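Local coordinates for flagellar hook associated protein type 3 FlgL (Legionella pneumophila subsp. pneumophila, PDB 5YTI) that probably serves as a structural part of the bacterial flagellum, as a hook-associated member of the flagellin family, at residues Val84-Gly98 with Asn324-Ile338. Sequence-based numbering, arbitrary orientation.
Sequences VNSLHRLREIQIQAG and NNQLLAQIDSALGHI
Leu335 of helix 324-338 pushes as a knob into a hollow lined by Val84, Leu87, His88 and Arg91 of helix 84-96. The two helices run antiparallel, at 168°, with knobs-into-holes packing as in a coiled coil. Their axes come within 9.7 Å. They belong to the long helices 49-96 and 316-374, the first of which lies in the flagellin N-terminal helical region.

One branch of the knob, Leu335 CD2, lies 3.8 Å from Val84 CG1 and also touches the His88 ring. Beside it, Leu87 forks: Leu87 CD1 meets Ile338 CD1 tip to tip at 3.7 Å, and CD2 rests on Ile331 CD1. The same Ile331 CD1 touches Leu90 CB, while Ile331 CG2 packs on Arg91 CB.

Arg91 is a knob in return, set among Leu328, Ile331, Asp332 and Leu335. Its CG is anti to the backbone N (chi1 161°), and the extended chain carries the guanidinium along this hollow to a salt bridge, Arg91 NH1 to Asp332 OD1 at 2.7 Å. Leu328 CD1 lies close to the Arg91 guanidinium. Phe219 of the second subunit also packs on Arg91.

Near Gly98 the contact is made largely of amides. Gln94 bends at chi2 (40°) over Leu327 CB, and Met303 of helix 296-307 touches it too. Gln94 NE2 donates to Asn324 OD1 at 2.8 Å, from above the carbonyl plane.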
loop_
_atom_site.group_PDB
_atom_site.type_symbol
_atom_site.label_atom_id
_atom_site.label_comp_id
_atom_site.label_asym_id
_atom_site.label_seq_id
_atom_site.Cartn_x
_atom_site.Cartn_y
_atom_site.Cartn_z
ATOM N N VAL A 84 -16.089 -5.303 5.909
ATOM C CA VAL A 84 -15.261 -6.475 6.232
ATOM C C VAL A 84 -16.092 -7.732 5.954
ATOM O O VAL A 84 -15.646 -8.637 5.255
ATOM C CB VAL A 84 -14.706 -6.444 7.675
ATOM C CG1 VAL A 84 -14.160 -7.816 8.092
ATOM C CG2 VAL A 84 -13.644 -5.356 7.791
ATOM N N ASN A 85 -17.314 -7.756 6.465
ATOM C CA ASN A 85 -18.258 -8.820 6.136
ATOM C C ASN A 85 -18.234 -9.220 4.666
ATOM O O ASN A 85 -18.148 -10.414 4.338
ATOM C CB ASN A 85 -19.669 -8.393 6.508
ATOM C CG ASN A 85 -19.917 -8.510 7.984
ATOM O OD1 ASN A 85 -19.172 -9.207 8.683
ATOM N ND2 ASN A 85 -20.962 -7.832 8.477
ATOM N N SER A 86 -18.321 -8.225 3.790
ATOM C CA SER A 86 -18.290 -8.480 2.367
ATOM C C SER A 86 -16.962 -9.135 1.937
ATOM O O SER A 86 -16.944 -10.025 1.082
ATOM C CB SER A 86 -18.536 -7.181 1.591
ATOM O OG SER A 86 -19.841 -6.675 1.823
ATOM N N LEU A 87 -15.849 -8.713 2.526
ATOM C CA LEU A 87 -14.568 -9.235 2.118
ATOM C C LEU A 87 -14.355 -10.581 2.677
ATOM O O LEU A 87 -13.627 -11.356 2.087
ATOM C CB LEU A 87 -13.458 -8.335 2.599
ATOM C CG LEU A 87 -13.393 -7.052 1.768
ATOM C CD1 LEU A 87 -12.713 -5.913 2.526
ATOM C CD2 LEU A 87 -12.682 -7.351 0.450
ATOM N N HIS A 88 -14.956 -10.872 3.824
ATOM C CA HIS A 88 -14.757 -12.182 4.468
ATOM C C HIS A 88 -15.317 -13.298 3.602
ATOM O O HIS A 88 -14.789 -14.416 3.555
ATOM C CB HIS A 88 -15.392 -12.235 5.867
ATOM C CG HIS A 88 -14.442 -11.868 6.966
ATOM N ND1 HIS A 88 -14.848 -11.252 8.131
ATOM C CD2 HIS A 88 -13.094 -12.000 7.059
ATOM C CE1 HIS A 88 -13.797 -11.040 8.903
ATOM N NE2 HIS A 88 -12.720 -11.472 8.271
ATOM N N ARG A 89 -16.386 -12.937 2.907
ATOM C CA ARG A 89 -17.121 -13.819 2.041
ATOM C C ARG A 89 -16.372 -13.863 0.724
ATOM O O ARG A 89 -16.133 -14.953 0.200
ATOM C CB ARG A 89 -18.580 -13.330 1.866
ATOM C CG ARG A 89 -19.468 -14.110 0.883
ATOM C CD ARG A 89 -19.559 -15.622 1.155
ATOM N NE ARG A 89 -20.159 -16.327 0.011
ATOM C CZ ARG A 89 -19.862 -17.577 -0.368
ATOM N NH1 ARG A 89 -18.995 -18.311 0.309
ATOM N NH2 ARG A 89 -20.439 -18.110 -1.435
ATOM N N LEU A 90 -15.967 -12.710 0.196
ATOM C CA LEU A 90 -15.124 -12.726 -0.994
ATOM C C LEU A 90 -13.910 -13.640 -0.783
ATOM O O LEU A 90 -13.369 -14.207 -1.732
ATOM C CB LEU A 90 -14.683 -11.311 -1.374
ATOM C CG LEU A 90 -15.787 -10.456 -2.013
ATOM C CD1 LEU A 90 -15.479 -8.979 -1.897
ATOM C CD2 LEU A 90 -16.016 -10.849 -3.467
ATOM N N ARG A 91 -13.475 -13.801 0.459
ATOM C CA ARG A 91 -12.312 -14.628 0.717
ATOM C C ARG A 91 -12.703 -16.102 0.698
ATOM O O ARG A 91 -11.955 -16.939 0.201
ATOM C CB ARG A 91 -11.666 -14.243 2.046
ATOM C CG ARG A 91 -10.773 -15.336 2.545
ATOM C CD ARG A 91 -9.731 -14.891 3.531
ATOM N NE ARG A 91 -8.926 -16.066 3.859
ATOM C CZ ARG A 91 -7.728 -16.009 4.415
ATOM N NH1 ARG A 91 -7.207 -14.825 4.741
ATOM N NH2 ARG A 91 -7.063 -17.124 4.654
ATOM N N GLU A 92 -13.869 -16.411 1.257
ATOM C CA GLU A 92 -14.437 -17.767 1.180
ATOM C C GLU A 92 -14.530 -18.126 -0.296
ATOM O O GLU A 92 -13.922 -19.104 -0.741
ATOM C CB GLU A 92 -15.827 -17.862 1.834
ATOM C CG GLU A 92 -15.869 -17.787 3.367
ATOM C CD GLU A 92 -17.261 -17.928 3.987
ATOM O OE1 GLU A 92 -18.158 -17.045 3.879
ATOM O OE2 GLU A 92 -17.453 -18.949 4.651
ATOM N N ILE A 93 -15.234 -17.293 -1.062
ATOM C CA ILE A 93 -15.318 -17.431 -2.527
ATOM C C ILE A 93 -13.954 -17.639 -3.209
ATOM O O ILE A 93 -13.799 -18.597 -3.943
ATOM C CB ILE A 93 -16.033 -16.233 -3.203
ATOM C CG1 ILE A 93 -17.515 -16.244 -2.869
ATOM C CG2 ILE A 93 -15.869 -16.290 -4.718
ATOM C CD1 ILE A 93 -18.313 -15.074 -3.425
ATOM N N GLN A 94 -12.974 -16.765 -2.969
ATOM C CA GLN A 94 -11.685 -16.916 -3.658
ATOM C C GLN A 94 -11.059 -18.254 -3.380
ATOM O O GLN A 94 -10.373 -18.780 -4.251
ATOM C CB GLN A 94 -10.667 -15.811 -3.325
ATOM C CG GLN A 94 -9.364 -15.830 -4.153
ATOM C CD GLN A 94 -9.560 -16.156 -5.631
ATOM O OE1 GLN A 94 -10.499 -15.706 -6.279
ATOM N NE2 GLN A 94 -8.660 -16.940 -6.165
ATOM N N ILE A 95 -11.284 -18.809 -2.193
ATOM C CA ILE A 95 -10.639 -20.066 -1.854
ATOM C C ILE A 95 -11.184 -21.240 -2.653
ATOM O O ILE A 95 -10.407 -22.066 -3.097
ATOM C CB ILE A 95 -10.717 -20.375 -0.366
ATOM C CG1 ILE A 95 -9.396 -19.976 0.285
ATOM C CG2 ILE A 95 -10.950 -21.869 -0.158
ATOM C CD1 ILE A 95 -9.475 -19.911 1.791
ATOM N N GLN A 96 -12.503 -21.293 -2.840
ATOM C CA GLN A 96 -13.134 -22.306 -3.694
ATOM C C GLN A 96 -12.667 -22.178 -5.150
ATOM O O GLN A 96 -12.488 -23.200 -5.863
ATOM C CB GLN A 96 -14.656 -22.188 -3.719
ATOM C CG GLN A 96 -15.323 -21.525 -2.533
ATOM C CD GLN A 96 -15.546 -22.462 -1.380
ATOM O OE1 GLN A 96 -15.159 -22.166 -0.246
ATOM N NE2 GLN A 96 -16.184 -23.596 -1.656
ATOM N N ALA A 97 -12.482 -20.931 -5.596
ATOM C CA ALA A 97 -12.036 -20.665 -6.967
ATOM C C ALA A 97 -10.708 -21.357 -7.240
ATOM O O ALA A 97 -10.323 -21.555 -8.399
ATOM C CB ALA A 97 -11.913 -19.176 -7.211
ATOM N N GLY A 98 -10.013 -21.718 -6.167
ATOM C CA GLY A 98 -8.804 -22.489 -6.277
ATOM C C GLY A 98 -9.002 -23.944 -5.939
ATOM O O GLY A 98 -8.028 -24.687 -5.857
ATOM N N ASN A 324 -5.093 -17.091 -8.852
ATOM C CA ASN A 324 -5.867 -17.326 -7.620
ATOM C C ASN A 324 -5.037 -16.936 -6.407
ATOM O O ASN A 324 -5.512 -16.164 -5.578
ATOM C CB ASN A 324 -6.269 -18.788 -7.434
ATOM C CG ASN A 324 -7.513 -19.186 -8.204
ATOM O OD1 ASN A 324 -8.394 -18.366 -8.530
ATOM N ND2 ASN A 324 -7.607 -20.485 -8.470
ATOM N N ASN A 325 -3.818 -17.485 -6.297
ATOM C CA ASN A 325 -2.901 -17.189 -5.192
ATOM C C ASN A 325 -2.692 -15.705 -4.978
ATOM O O ASN A 325 -2.534 -15.237 -3.825
ATOM C CB ASN A 325 -1.528 -17.768 -5.463
ATOM C CG ASN A 325 -1.452 -19.219 -5.144
ATOM O OD1 ASN A 325 -2.221 -19.986 -5.700
ATOM N ND2 ASN A 325 -0.544 -19.611 -4.221
ATOM N N GLN A 326 -2.649 -14.974 -6.088
ATOM C CA GLN A 326 -2.440 -13.527 -6.014
ATOM C C GLN A 326 -3.675 -12.881 -5.436
ATOM O O GLN A 326 -3.591 -12.065 -4.531
ATOM C CB GLN A 326 -2.092 -12.917 -7.391
ATOM C CG GLN A 326 -0.735 -13.365 -7.917
ATOM C CD GLN A 326 0.378 -12.458 -7.487
ATOM O OE1 GLN A 326 0.317 -11.267 -7.762
ATOM N NE2 GLN A 326 1.419 -13.004 -6.839
ATOM N N LEU A 327 -4.830 -13.273 -5.955
ATOM C CA LEU A 327 -6.078 -12.651 -5.566
ATOM C C LEU A 327 -6.400 -12.965 -4.114
ATOM O O LEU A 327 -7.086 -12.210 -3.462
ATOM C CB LEU A 327 -7.214 -13.066 -6.496
ATOM C CG LEU A 327 -7.180 -12.464 -7.903
ATOM C CD1 LEU A 327 -8.254 -13.110 -8.761
ATOM C CD2 LEU A 327 -7.404 -10.957 -7.859
ATOM N N LEU A 328 -5.883 -14.060 -3.586
ATOM C CA LEU A 328 -6.103 -14.321 -2.199
ATOM C C LEU A 328 -5.294 -13.321 -1.415
ATOM O O LEU A 328 -5.758 -12.761 -0.447
ATOM C CB LEU A 328 -5.642 -15.709 -1.872
ATOM C CG LEU A 328 -5.871 -16.119 -0.439
ATOM C CD1 LEU A 328 -7.368 -16.123 -0.137
ATOM C CD2 LEU A 328 -5.255 -17.499 -0.267
ATOM N N ALA A 329 -4.073 -13.067 -1.840
ATOM C CA ALA A 329 -3.239 -12.132 -1.084
ATOM C C ALA A 329 -3.852 -10.747 -1.072
ATOM O O ALA A 329 -3.725 -10.017 -0.099
ATOM C CB ALA A 329 -1.827 -12.071 -1.651
ATOM N N GLN A 330 -4.529 -10.389 -2.152
ATOM C CA GLN A 330 -5.055 -9.037 -2.266
ATOM C C GLN A 330 -6.295 -8.797 -1.436
ATOM O O GLN A 330 -6.421 -7.752 -0.786
ATOM C CB GLN A 330 -5.300 -8.697 -3.729
ATOM C CG GLN A 330 -3.978 -8.513 -4.451
ATOM C CD GLN A 330 -4.135 -8.062 -5.878
ATOM O OE1 GLN A 330 -3.196 -8.223 -6.660
ATOM N NE2 GLN A 330 -5.304 -7.476 -6.235
ATOM N N ILE A 331 -7.212 -9.757 -1.501
ATOM C CA ILE A 331 -8.301 -9.843 -0.563
ATOM C C ILE A 331 -7.802 -9.732 0.869
ATOM O O ILE A 331 -8.417 -9.016 1.641
ATOM C CB ILE A 331 -9.042 -11.161 -0.677
ATOM C CG1 ILE A 331 -10.041 -11.104 -1.809
ATOM C CG2 ILE A 331 -9.775 -11.447 0.604
ATOM C CD1 ILE A 331 -10.861 -9.838 -1.815
ATOM N N ASP A 332 -6.706 -10.414 1.219
ATOM C CA ASP A 332 -6.187 -10.341 2.573
ATOM C C ASP A 332 -5.579 -8.995 2.855
ATOM O O ASP A 332 -5.884 -8.398 3.875
ATOM C CB ASP A 332 -5.135 -11.404 2.840
ATOM C CG ASP A 332 -5.728 -12.796 2.963
ATOM O OD1 ASP A 332 -6.978 -12.893 2.884
ATOM O OD2 ASP A 332 -4.962 -13.786 3.131
ATOM N N SER A 333 -4.701 -8.524 1.968
ATOM C CA SER A 333 -4.071 -7.205 2.119
ATOM C C SER A 333 -5.122 -6.151 2.468
ATOM O O SER A 333 -4.853 -5.225 3.234
ATOM C CB SER A 333 -3.373 -6.795 0.827
ATOM O OG SER A 333 -1.997 -7.163 0.810
ATOM N N ALA A 334 -6.311 -6.332 1.900
ATOM C CA ALA A 334 -7.396 -5.416 2.025
ATOM C C ALA A 334 -8.194 -5.676 3.280
ATOM O O ALA A 334 -8.691 -4.766 3.907
ATOM C CB ALA A 334 -8.300 -5.538 0.815
ATOM N N LEU A 335 -8.396 -6.930 3.625
ATOM C CA LEU A 335 -8.942 -7.213 4.918
ATOM C C LEU A 335 -8.056 -6.508 5.912
ATOM O O LEU A 335 -8.546 -5.766 6.725
ATOM C CB LEU A 335 -8.932 -8.696 5.214
ATOM C CG LEU A 335 -10.276 -9.382 5.029
ATOM C CD1 LEU A 335 -10.044 -10.868 4.838
ATOM C CD2 LEU A 335 -11.168 -9.114 6.232
ATOM N N GLY A 336 -6.750 -6.712 5.834
ATOM C CA GLY A 336 -5.847 -6.146 6.827
ATOM C C GLY A 336 -5.877 -4.623 6.830
ATOM O O GLY A 336 -5.894 -3.959 7.883
ATOM N N HIS A 337 -5.895 -4.051 5.638
ATOM C CA HIS A 337 -5.795 -2.625 5.521
ATOM C C HIS A 337 -6.967 -1.947 6.186
ATOM O O HIS A 337 -6.832 -0.896 6.805
ATOM C CB HIS A 337 -5.755 -2.246 4.069
ATOM C CG HIS A 337 -5.950 -0.796 3.850
ATOM N ND1 HIS A 337 -5.061 0.143 4.325
ATOM C CD2 HIS A 337 -6.946 -0.112 3.237
ATOM C CE1 HIS A 337 -5.499 1.347 3.993
ATOM N NE2 HIS A 337 -6.647 1.218 3.341
ATOM N N ILE A 338 -8.133 -2.538 6.048
ATOM C CA ILE A 338 -9.329 -1.966 6.641
ATOM C C ILE A 338 -9.311 -2.105 8.150
ATOM O O ILE A 338 -9.582 -1.144 8.863
ATOM C CB ILE A 338 -10.597 -2.606 6.067
ATOM C CG1 ILE A 338 -10.778 -2.099 4.654
ATOM C CG2 ILE A 338 -11.826 -2.233 6.866
ATOM C CD1 ILE A 338 -12.053 -2.613 4.063
#